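Local coordinates for protein decapping nuclease RAI1 (Candida albicans, PDB 5BUD) that removes NAD caps and hydrolyses other capped or triphosphorylated 5' ends of RNA with a divalent metal, and stabilises and stimulates the exoribonuclease RAT1, at residues N41-Y46 / D226-Y231; H242-K247 / K279-F284. One frame throughout, in Å; residues are numbered along the deposited sequence.

Interaction 1. Residues N41-Y46 / D226-Y231. With MN (manganese (II) ion), chain F; MN (manganese (II) ion), chain E.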
ATOM      1  N   ASN A  41      -2.144  18.803   7.720  1.00 39.61           N
ATOM      2  CA  ASN A  41      -2.456  18.798   9.144  1.00 41.83           C
ATOM      3  C   ASN A  41      -2.669  17.408   9.734  1.00 38.88           C
ATOM      4  O   ASN A  41      -2.634  17.210  10.962  1.00 33.86           O
ATOM      5  CB  ASN A  41      -3.720  19.639   9.387  1.00 49.09           C
ATOM      6  CG  ASN A  41      -3.552  21.081   8.938  1.00 52.84           C
ATOM      7  OD1 ASN A  41      -4.483  21.692   8.395  1.00 58.15           O
ATOM      8  ND2 ASN A  41      -2.351  21.626   9.133  1.00 54.88           N
ATOM      9  N   SER A  42      -2.931  16.443   8.873  1.00 34.09           N
ATOM     10  CA  SER A  42      -3.071  15.063   9.307  1.00 32.40           C
ATOM     11  C   SER A  42      -1.777  14.230   9.223  1.00 28.53           C
ATOM     12  O   SER A  42      -1.776  13.043   9.590  1.00 27.90           O
ATOM     13  CB  SER A  42      -4.151  14.375   8.469  1.00 34.76           C
ATOM     14  OG  SER A  42      -5.393  14.947   8.749  1.00 38.29           O
ATOM     15  N   LEU A  43      -0.697  14.823   8.742  1.00 26.07           N
ATOM     16  CA  LEU A  43       0.619  14.125   8.709  1.00 25.63           C
ATOM     17  C   LEU A  43       1.272  14.097  10.108  1.00 26.40           C
ATOM     18  O   LEU A  43       1.487  15.153  10.717  1.00 27.09           O
ATOM     19  CB  LEU A  43       1.537  14.815   7.716  1.00 25.08           C
ATOM     20  CG  LEU A  43       2.944  14.243   7.463  1.00 24.21           C
ATOM     21  CD1 LEU A  43       2.926  12.829   6.915  1.00 25.86           C
ATOM     22  CD2 LEU A  43       3.713  15.140   6.537  1.00 24.80           C
ATOM     23  N   SER A  44       1.568  12.905  10.607  1.00 23.94           N
ATOM     24  CA  SER A  44       2.381  12.749  11.821  1.00 25.38           C
ATOM     25  C   SER A  44       3.894  12.672  11.518  1.00 23.65           C
ATOM     26  O   SER A  44       4.311  12.473  10.377  1.00 22.22           O
ATOM     27  CB  SER A  44       1.923  11.524  12.611  1.00 27.32           C
ATOM     28  OG  SER A  44       2.339  10.291  11.965  1.00 30.37           O
ATOM     29  N   TYR A  45       4.698  12.798  12.561  1.00 23.28           N
ATOM     30  CA  TYR A  45       6.148  12.835  12.464  1.00 23.80           C
ATOM     31  C   TYR A  45       6.735  11.760  13.357  1.00 23.81           C
ATOM     32  O   TYR A  45       6.204  11.475  14.429  1.00 25.16           O
ATOM     33  CB  TYR A  45       6.667  14.235  12.849  1.00 24.75           C
ATOM     34  CG  TYR A  45       6.159  15.275  11.893  1.00 24.35           C
ATOM     35  CD1 TYR A  45       4.873  15.830  12.033  1.00 25.31           C
ATOM     36  CD2 TYR A  45       6.909  15.630  10.783  1.00 25.33           C
ATOM     37  CE1 TYR A  45       4.394  16.747  11.106  1.00 26.00           C
ATOM     38  CE2 TYR A  45       6.442  16.529   9.856  1.00 26.01           C
ATOM     39  CZ  TYR A  45       5.185  17.086  10.023  1.00 25.90           C
ATOM     40  OH  TYR A  45       4.765  17.956   9.077  1.00 26.99           O
ATOM     41  N   TYR A  46       7.823  11.145  12.904  1.00 22.83           N
ATOM     42  CA  TYR A  46       8.462  10.080  13.651  1.00 22.61           C
ATOM     43  C   TYR A  46       9.166  10.669  14.872  1.00 22.32           C
ATOM     44  O   TYR A  46       9.894  11.638  14.741  1.00 22.14           O
ATOM     45  CB  TYR A  46       9.517   9.346  12.776  1.00 23.09           C
ATOM     46  CG  TYR A  46      10.083   8.155  13.474  1.00 23.23           C
ATOM     47  CD1 TYR A  46       9.326   7.015  13.637  1.00 24.71           C
ATOM     48  CD2 TYR A  46      11.348   8.190  14.056  1.00 24.87           C
ATOM     49  CE1 TYR A  46       9.824   5.910  14.320  1.00 24.25           C
ATOM     50  CE2 TYR A  46      11.849   7.088  14.754  1.00 25.38           C
ATOM     51  CZ  TYR A  46      11.085   5.945  14.854  1.00 25.04           C
ATOM     52  OH  TYR A  46      11.532   4.832  15.548  1.00 28.85           O
ATOM     53  N   ASP A 226       2.712   6.475   6.575  1.00 21.83           N
ATOM     54  CA  ASP A 226       2.699   6.311   8.034  1.00 21.16           C
ATOM     55  C   ASP A 226       3.133   7.567   8.768  1.00 21.41           C
ATOM     56  O   ASP A 226       2.498   7.982   9.739  1.00 21.44           O
ATOM     57  CB  ASP A 226       3.572   5.144   8.486  1.00 21.04           C
ATOM     58  CG  ASP A 226       2.921   3.797   8.212  1.00 20.99           C
ATOM     59  OD1 ASP A 226       1.688   3.801   8.073  1.00 18.76           O
ATOM     60  OD2 ASP A 226       3.616   2.757   8.222  1.00 19.62           O
ATOM     61  N   CYS A 227       4.211   8.170   8.321  1.00 19.88           N
ATOM     62  CA  CYS A 227       4.678   9.395   8.968  1.00 21.44           C
ATOM     63  C   CYS A 227       5.770  10.057   8.182  1.00 21.37           C
ATOM     64  O   CYS A 227       6.195   9.555   7.130  1.00 19.66           O
ATOM     65  CB  CYS A 227       5.120   9.140  10.429  1.00 22.16           C
ATOM     66  SG  CYS A 227       6.563   8.049  10.650  1.00 21.45           S
ATOM     67  N   CYS A 228       6.188  11.217   8.692  1.00 20.45           N
ATOM     68  CA  CYS A 228       7.233  12.018   8.126  1.00 21.90           C
ATOM     69  C   CYS A 228       8.455  11.966   9.083  1.00 21.65           C
ATOM     70  O   CYS A 228       8.315  11.984  10.300  1.00 22.51           O
ATOM     71  CB  CYS A 228       6.734  13.436   7.950  1.00 23.08           C
ATOM     72  SG  CYS A 228       7.945  14.577   7.259  1.00 29.53           S
ATOM     73  N   TRP A 229       9.647  11.908   8.521  1.00 23.21           N
ATOM     74  CA  TRP A 229      10.879  11.635   9.304  1.00 22.69           C
ATOM     75  C   TRP A 229      11.307  12.788  10.212  1.00 26.14           C
ATOM     76  O   TRP A 229      11.619  12.590  11.403  1.00 27.91           O
ATOM     77  CB  TRP A 229      12.012  11.269   8.334  1.00 24.24           C
ATOM     78  CG  TRP A 229      13.408  11.175   8.901  1.00 23.06           C
ATOM     79  CD1 TRP A 229      14.500  11.926   8.531  1.00 25.23           C
ATOM     80  CD2 TRP A 229      13.878  10.232   9.846  1.00 25.17           C
ATOM     81  NE1 TRP A 229      15.610  11.535   9.234  1.00 25.04           N
ATOM     82  CE2 TRP A 229      15.266  10.484  10.040  1.00 25.57           C
ATOM     83  CE3 TRP A 229      13.276   9.208  10.566  1.00 25.58           C
ATOM     84  CZ2 TRP A 229      16.033   9.765  10.940  1.00 27.72           C
ATOM     85  CZ3 TRP A 229      14.059   8.473  11.437  1.00 26.35           C
ATOM     86  CH2 TRP A 229      15.424   8.763  11.618  1.00 27.76           C
ATOM     87  N   ASP A 230      11.311  13.976   9.643  1.00 27.09           N
ATOM     88  CA  ASP A 230      11.851  15.183  10.291  1.00 28.91           C
ATOM     89  C   ASP A 230      10.936  16.400  10.031  1.00 27.47           C
ATOM     90  O   ASP A 230      10.408  17.002  10.967  1.00 26.68           O
ATOM     91  CB  ASP A 230      13.253  15.446   9.748  1.00 30.45           C
ATOM     92  CG  ASP A 230      13.372  15.125   8.272  1.00 34.60           C
ATOM     93  OD1 ASP A 230      12.302  14.849   7.635  1.00 32.15           O
ATOM     94  OD2 ASP A 230      14.515  15.148   7.743  1.00 36.00           O
ATOM     95  N   TYR A 231      10.753  16.745   8.763  1.00 25.44           N
ATOM     96  CA  TYR A 231       9.884  17.863   8.361  1.00 27.01           C
ATOM     97  C   TYR A 231       9.383  17.581   6.963  1.00 27.22           C
ATOM     98  O   TYR A 231      10.021  16.817   6.204  1.00 24.51           O
ATOM     99  CB  TYR A 231      10.656  19.203   8.373  1.00 27.82           C
ATOM    100  CG  TYR A 231      11.893  19.137   7.522  1.00 28.59           C
ATOM    101  CD1 TYR A 231      11.857  19.470   6.177  1.00 29.38           C
ATOM    102  CD2 TYR A 231      13.085  18.725   8.060  1.00 29.80           C
ATOM    103  CE1 TYR A 231      12.978  19.373   5.397  1.00 27.70           C
ATOM    104  CE2 TYR A 231      14.213  18.658   7.300  1.00 29.09           C
ATOM    105  CZ  TYR A 231      14.148  18.962   5.969  1.00 29.28           C
ATOM    106  OH  TYR A 231      15.285  18.842   5.216  1.00 30.27           O
TER
HETATM  107 MN    MN F 402       0.399   2.451   6.890  1.00 44.29          MN
HETATM  108 MN    MN E 401       3.148   0.686   8.210  1.00 22.25          MN
HETATM  109  O   HOH W   1       0.772  10.407   9.227  1.00 29.16           O
HETATM  110  O   HOH W   2      10.323  13.629  13.229  1.00 40.53           O
HETATM  111  O   HOH W   3       2.513   0.747  10.266  1.00 20.12           O
HETATM  112  O   HOH W   4       1.542   2.647   4.601  1.00 28.91           O
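Cys228 directs its CB toward residues 41-46, where it meets Leu43 and Tyr45. Its CB packs 3.7 Å from CD2 of Leu43. With SG anti to the backbone N (chi1 179°), the sulfur comes to 3.6 Å from CE2 of Tyr45; it approaches that ring obliquely, 61° off the ring normal. Cys227 places its sulfur differently, at the edge of the Tyr46 ring and near its plane. Tyr46 and Trp229 meet with ring planes only 20° apart, but the centroid of the Tyr46 ring is 5.9 Å from that of the six-membered ring of Trp229. This is a slid-apart pair with little overlap, touching where Tyr46 CD2 lies 3.8 Å from Trp229 CZ3. A single beta bridge sets these positions: Cys228 N donates a hydrogen bond to Ser44 O (2.8 Å), and Tyr46 N to Cys228 O (2.8 Å). Water 1 links Ser44 N to Asp226 O. The chemistry is thus divided: the two cysteines and Trp229 pack against Leu43, Tyr45 and Tyr46, while the carboxylate of Asp226, two residues before the bridge and turned away from 41-46, binds two manganese ions, OD1 one and OD2 the other.

Interaction 2. Residues H242-K247 / K279-F284. With MN (manganese (II) ion), chain E; nucleotides of chain C.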
ATOM      1  N   HIS A 242      10.913  12.553   2.411  1.00 23.50           N
ATOM      2  CA  HIS A 242      10.829  12.633   3.858  1.00 23.66           C
ATOM      3  C   HIS A 242       9.819  11.696   4.525  1.00 22.17           C
ATOM      4  O   HIS A 242       9.682  11.707   5.749  1.00 24.02           O
ATOM      5  CB  HIS A 242      10.588  14.101   4.255  1.00 25.19           C
ATOM      6  CG  HIS A 242      11.788  14.952   4.036  1.00 24.11           C
ATOM      7  ND1 HIS A 242      12.652  15.281   5.051  1.00 27.38           N
ATOM      8  CD2 HIS A 242      12.330  15.446   2.904  1.00 23.76           C
ATOM      9  CE1 HIS A 242      13.670  15.963   4.552  1.00 26.63           C
ATOM     10  NE2 HIS A 242      13.488  16.086   3.252  1.00 24.58           N
ATOM     11  N   TYR A 243       9.140  10.872   3.734  1.00 22.87           N
ATOM     12  CA  TYR A 243       8.156   9.937   4.271  1.00 21.86           C
ATOM     13  C   TYR A 243       8.805   8.658   4.811  1.00 23.58           C
ATOM     14  O   TYR A 243       9.895   8.278   4.381  1.00 22.23           O
ATOM     15  CB  TYR A 243       7.113   9.580   3.205  1.00 22.47           C
ATOM     16  CG  TYR A 243       6.188  10.709   2.773  1.00 23.36           C
ATOM     17  CD1 TYR A 243       5.871  11.755   3.611  1.00 24.50           C
ATOM     18  CD2 TYR A 243       5.581  10.676   1.530  1.00 25.54           C
ATOM     19  CE1 TYR A 243       4.994  12.768   3.202  1.00 25.88           C
ATOM     20  CE2 TYR A 243       4.713  11.667   1.119  1.00 26.62           C
ATOM     21  CZ  TYR A 243       4.431  12.723   1.960  1.00 27.10           C
ATOM     22  OH  TYR A 243       3.561  13.708   1.535  1.00 28.11           O
ATOM     23  N   VAL A 244       8.114   8.030   5.760  1.00 23.20           N
ATOM     24  CA  VAL A 244       8.565   6.832   6.447  1.00 21.64           C
ATOM     25  C   VAL A 244       7.421   5.838   6.513  1.00 22.87           C
ATOM     26  O   VAL A 244       6.214   6.217   6.734  1.00 22.37           O
ATOM     27  CB  VAL A 244       9.004   7.146   7.891  1.00 20.91           C
ATOM     28  CG1 VAL A 244       9.503   5.907   8.587  1.00 21.10           C
ATOM     29  CG2 VAL A 244      10.055   8.245   7.920  1.00 23.40           C
ATOM     30  N   GLU A 245       7.790   4.572   6.342  1.00 20.85           N
ATOM     31  CA  GLU A 245       6.917   3.429   6.563  1.00 19.68           C
ATOM     32  C   GLU A 245       7.302   2.713   7.830  1.00 19.17           C
ATOM     33  O   GLU A 245       8.493   2.386   8.050  1.00 17.48           O
ATOM     34  CB  GLU A 245       7.006   2.464   5.373  1.00 19.10           C
ATOM     35  CG  GLU A 245       6.185   1.192   5.465  1.00 18.13           C
ATOM     36  CD  GLU A 245       4.682   1.395   5.562  1.00 20.69           C
ATOM     37  OE1 GLU A 245       4.063   0.570   6.282  1.00 20.28           O
ATOM     38  OE2 GLU A 245       4.122   2.331   4.909  1.00 18.67           O
ATOM     39  N   LEU A 246       6.297   2.449   8.659  1.00 18.26           N
ATOM     40  CA  LEU A 246       6.486   1.727   9.904  1.00 18.63           C
ATOM     41  C   LEU A 246       6.046   0.284   9.765  1.00 18.18           C
ATOM     42  O   LEU A 246       5.078  -0.022   9.072  1.00 18.50           O
ATOM     43  CB  LEU A 246       5.725   2.419  11.069  1.00 18.60           C
ATOM     44  CG  LEU A 246       6.137   3.877  11.263  1.00 20.46           C
ATOM     45  CD1 LEU A 246       5.370   4.494  12.421  1.00 20.84           C
ATOM     46  CD2 LEU A 246       7.633   4.038  11.562  1.00 20.43           C
ATOM     47  N   LYS A 247       6.775  -0.608  10.413  1.00 18.26           N
ATOM     48  CA  LYS A 247       6.406  -2.033  10.481  1.00 19.77           C
ATOM     49  C   LYS A 247       6.764  -2.543  11.850  1.00 19.71           C
ATOM     50  O   LYS A 247       7.611  -1.962  12.536  1.00 21.08           O
ATOM     51  CB  LYS A 247       7.203  -2.861   9.436  1.00 20.23           C
ATOM     52  CG  LYS A 247       7.030  -2.436   7.988  1.00 20.74           C
ATOM     53  CD  LYS A 247       5.684  -2.861   7.465  1.00 21.23           C
ATOM     54  CE  LYS A 247       5.528  -2.523   6.003  1.00 20.69           C
ATOM     55  NZ  LYS A 247       4.073  -2.533   5.696  1.00 21.94           N
ATOM     56  N   LYS A 279      12.522   5.382   3.602  1.00 19.75           N
ATOM     57  CA  LYS A 279      12.849   4.909   4.950  1.00 19.43           C
ATOM     58  C   LYS A 279      11.782   3.921   5.442  1.00 19.20           C
ATOM     59  O   LYS A 279      10.554   4.221   5.400  1.00 20.19           O
ATOM     60  CB  LYS A 279      12.973   6.111   5.911  1.00 19.37           C
ATOM     61  CG  LYS A 279      14.235   6.941   5.750  1.00 20.70           C
ATOM     62  CD  LYS A 279      14.334   8.026   6.822  1.00 21.86           C
ATOM     63  CE  LYS A 279      15.671   8.755   6.786  1.00 22.53           C
ATOM     64  NZ  LYS A 279      15.884   9.343   5.458  1.00 22.41           N
ATOM     65  N   ILE A 280      12.239   2.758   5.913  1.00 18.94           N
ATOM     66  CA  ILE A 280      11.397   1.758   6.577  1.00 20.30           C
ATOM     67  C   ILE A 280      11.918   1.461   7.966  1.00 22.14           C
ATOM     68  O   ILE A 280      13.094   1.093   8.136  1.00 21.35           O
ATOM     69  CB  ILE A 280      11.368   0.429   5.773  1.00 21.30           C
ATOM     70  CG1 ILE A 280      10.999   0.719   4.342  1.00 21.96           C
ATOM     71  CG2 ILE A 280      10.433  -0.563   6.432  1.00 21.87           C
ATOM     72  CD1 ILE A 280      11.099  -0.437   3.384  1.00 22.35           C
ATOM     73  N   ILE A 281      11.071   1.628   8.979  1.00 20.10           N
ATOM     74  CA  ILE A 281      11.489   1.457  10.373  1.00 20.10           C
ATOM     75  C   ILE A 281      10.733   0.254  10.919  1.00 20.15           C
ATOM     76  O   ILE A 281       9.500   0.215  10.890  1.00 19.61           O
ATOM     77  CB  ILE A 281      11.216   2.725  11.207  1.00 22.19           C
ATOM     78  CG1 ILE A 281      12.058   3.867  10.652  1.00 22.93           C
ATOM     79  CG2 ILE A 281      11.487   2.507  12.682  1.00 25.77           C
ATOM     80  CD1 ILE A 281      12.019   5.165  11.408  1.00 23.40           C
ATOM     81  N   TYR A 282      11.475  -0.721  11.405  1.00 18.23           N
ATOM     82  CA  TYR A 282      10.915  -1.886  12.066  1.00 20.01           C
ATOM     83  C   TYR A 282      10.994  -1.762  13.574  1.00 21.14           C
ATOM     84  O   TYR A 282      12.052  -1.461  14.148  1.00 20.75           O
ATOM     85  CB  TYR A 282      11.625  -3.179  11.609  1.00 20.61           C
ATOM     86  CG  TYR A 282      11.013  -3.783  10.383  1.00 21.12           C
ATOM     87  CD1 TYR A 282      11.318  -3.291   9.134  1.00 22.73           C
ATOM     88  CD2 TYR A 282      10.124  -4.866  10.469  1.00 21.20           C
ATOM     89  CE1 TYR A 282      10.777  -3.847   8.000  1.00 22.28           C
ATOM     90  CE2 TYR A 282       9.552  -5.393   9.330  1.00 21.73           C
ATOM     91  CZ  TYR A 282       9.891  -4.863   8.104  1.00 22.91           C
ATOM     92  OH  TYR A 282       9.379  -5.359   6.946  1.00 26.70           O
ATOM     93  N   GLY A 283       9.853  -1.952  14.215  1.00 21.46           N
ATOM     94  CA  GLY A 283       9.819  -2.171  15.661  1.00 23.05           C
ATOM     95  C   GLY A 283       9.825  -3.673  15.911  1.00 23.97           C
ATOM     96  O   GLY A 283       8.867  -4.350  15.544  1.00 23.65           O
ATOM     97  N   PHE A 284      10.927  -4.181  16.475  1.00 24.45           N
ATOM     98  CA  PHE A 284      11.059  -5.594  16.838  1.00 26.06           C
ATOM     99  C   PHE A 284      10.557  -5.826  18.263  1.00 24.66           C
ATOM    100  O   PHE A 284      10.992  -5.154  19.200  1.00 23.35           O
ATOM    101  CB  PHE A 284      12.525  -6.047  16.685  1.00 24.91           C
ATOM    102  CG  PHE A 284      12.965  -6.138  15.256  1.00 23.65           C
ATOM    103  CD1 PHE A 284      12.503  -7.156  14.452  1.00 23.17           C
ATOM    104  CD2 PHE A 284      13.777  -5.171  14.702  1.00 23.78           C
ATOM    105  CE1 PHE A 284      12.868  -7.237  13.125  1.00 23.29           C
ATOM    106  CE2 PHE A 284      14.150  -5.238  13.386  1.00 23.51           C
ATOM    107  CZ  PHE A 284      13.691  -6.262  12.589  1.00 24.25           C
TER
HETATM  108 MN    MN E 401       3.148   0.686   8.210  1.00 22.25          MN
ATOM    109  OP3   U C   1       0.884  -1.609   5.744  1.00 33.77           O
ATOM    110  P     U C   1       1.159  -1.039   7.091  1.00 40.48           P
ATOM    111  OP1   U C   1       2.444  -1.538   7.667  1.00 28.41           O
ATOM    112  OP2   U C   1       0.948   0.451   7.124  1.00 34.19           O
ATOM    113  O5'   U C   1      -0.026  -1.674   7.963  1.00 27.73           O
ATOM    114  C5'   U C   1      -0.417  -1.035   9.188  1.00 26.55           C
ATOM    115  C4'   U C   1      -0.870  -2.042  10.222  1.00 26.65           C
ATOM    116  O4'   U C   1      -2.218  -2.479   9.918  1.00 26.84           O
ATOM    117  C3'   U C   1      -0.082  -3.341  10.347  1.00 25.24           C
ATOM    118  O3'   U C   1       1.105  -3.144  11.111  1.00 23.73           O
ATOM    119  C2'   U C   1      -1.097  -4.209  11.081  1.00 25.87           C
ATOM    120  O2'   U C   1      -1.253  -3.852  12.436  1.00 25.24           O
ATOM    121  C1'   U C   1      -2.397  -3.803  10.380  1.00 27.69           C
ATOM    122  N1    U C   1      -2.750  -4.663   9.241  1.00 30.63           N
ATOM    123  C2    U C   1      -3.370  -5.859   9.538  1.00 30.71           C
ATOM    124  O2    U C   1      -3.636  -6.196  10.674  1.00 31.49           O
ATOM    125  N3    U C   1      -3.697  -6.625   8.450  1.00 32.37           N
ATOM    126  C4    U C   1      -3.456  -6.337   7.123  1.00 37.79           C
ATOM    127  O4    U C   1      -3.810  -7.137   6.257  1.00 46.89           O
ATOM    128  C5    U C   1      -2.795  -5.089   6.896  1.00 34.60           C
ATOM    129  C6    U C   1      -2.465  -4.316   7.938  1.00 34.11           C
ATOM    130  P     U C   2       2.384  -4.135  10.980  1.00 25.04           P
ATOM    131  OP1   U C   2       3.384  -3.707  12.001  1.00 25.43           O
ATOM    132  OP2   U C   2       2.793  -4.181   9.557  1.00 26.26           O
ATOM    133  O5'   U C   2       1.816  -5.586  11.300  1.00 26.62           O
ATOM    134  C5'   U C   2       1.459  -6.021  12.623  1.00 26.20           C
ATOM    135  C4'   U C   2       0.742  -7.358  12.574  1.00 27.67           C
ATOM    136  O4'   U C   2      -0.453  -7.279  11.749  1.00 28.18           O
ATOM    137  C3'   U C   2       1.500  -8.537  11.984  1.00 29.25           C
ATOM    138  O3'   U C   2       2.444  -9.006  12.937  1.00 29.01           O
ATOM    139  C2'   U C   2       0.349  -9.494  11.709  1.00 29.94           C
ATOM    140  O2'   U C   2      -0.198 -10.045  12.893  1.00 28.32           O
ATOM    141  C1'   U C   2      -0.691  -8.535  11.137  1.00 29.22           C
ATOM    142  N1    U C   2      -0.639  -8.375   9.674  1.00 31.21           N
ATOM    143  C2    U C   2      -1.265  -9.346   8.907  1.00 37.13           C
ATOM    144  O2    U C   2      -1.831 -10.311   9.394  1.00 35.12           O
ATOM    145  N3    U C   2      -1.182  -9.152   7.551  1.00 36.88           N
ATOM    146  C4    U C   2      -0.560  -8.109   6.893  1.00 39.41           C
ATOM    147  O4    U C   2      -0.591  -8.064   5.665  1.00 40.68           O
ATOM    148  C5    U C   2       0.051  -7.142   7.754  1.00 36.14           C
ATOM    149  C6    U C   2      -0.014  -7.301   9.082  1.00 34.97           C
TER
HETATM  150  O   HOH W   5      12.555   9.225   4.396  1.00111.48           O
HETATM  151  O   HOH W   3       2.513   0.747  10.266  1.00 20.12           O
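Lys247 crosses Tyr282 on the neighbouring strand, and its CB sits over one face of the ring, 3.6 Å from the ring centroid and 16° off the normal, a CH-pi contact. CG continues along the tyrosine, 3.8 Å from Tyr282 CZ, and also approaches Ile280 CG2. The chain then bends at chi2 (-74°), which carries the outer methylenes off the tyrosine and toward the RNA. CD reaches 3.5 Å from OP1 of U1 of chain C, and CE packs against the same oxygen. At the tip, NZ donates a hydrogen bond to OP1 of U1 (2.7 Å) and forms a salt bridge with Glu245 OE1 at 3.2 Å, meeting it from above the carboxylate plane; Gln271 OE1 is a further partner. NZ thus grips, from one side, two oxygens that share the manganese.

Glu245 OE1 binds that manganese at 2.1 Å, as do the backbone O of Leu246 (2.2 Å), Asp226, water 3 and two oxygens of the U1 phosphate. On the other face of the paired strands, Leu246 CD2 packs beside Ile281 CB, and Val244 CG1 touches Ile281 CD1.

Strands 243-247 and 279-284 run parallel, their axes 26° apart, and four backbone hydrogen bonds alternate between them from Glu245 to Gly283. Helix 255-275 links the two strands in a beta-alpha-beta crossover belonging to the PD-(D/E)XK nuclease core; it covers the face bearing Glu245, Ile280 and Tyr282, with Cys272 against Ile280 and Ala268 against Tyr282. Strand 217-228 flanks 243-250 on its other edge, and strand 291-298 pairs with 279-285.

Along the chain the two contacts come in series. Interaction 1 closes first, bringing residues 41-46 back to the end of strand 217-228 across 179 intervening residues. After a short connection, interaction 2 opens on strand 243-250 and closes a much smaller loop of 31 residues, mostly helix 255-275, at strand 279-285. Neither encloses or crosses the other. Antiparallel neighbours 217-228 and 243-250 join them: Asp226 OD2 lies 2.7 Å from Leu246 N, a probable hydrogen bond. Between the residues that follow and precede these strands, Asp230 OD1 is 2.6 Å from His242 ND1, probably another. One manganese ion, with water 3 among its ligands, is held by Asp226 of interaction 1 and by Glu245 and Leu246 of interaction 2.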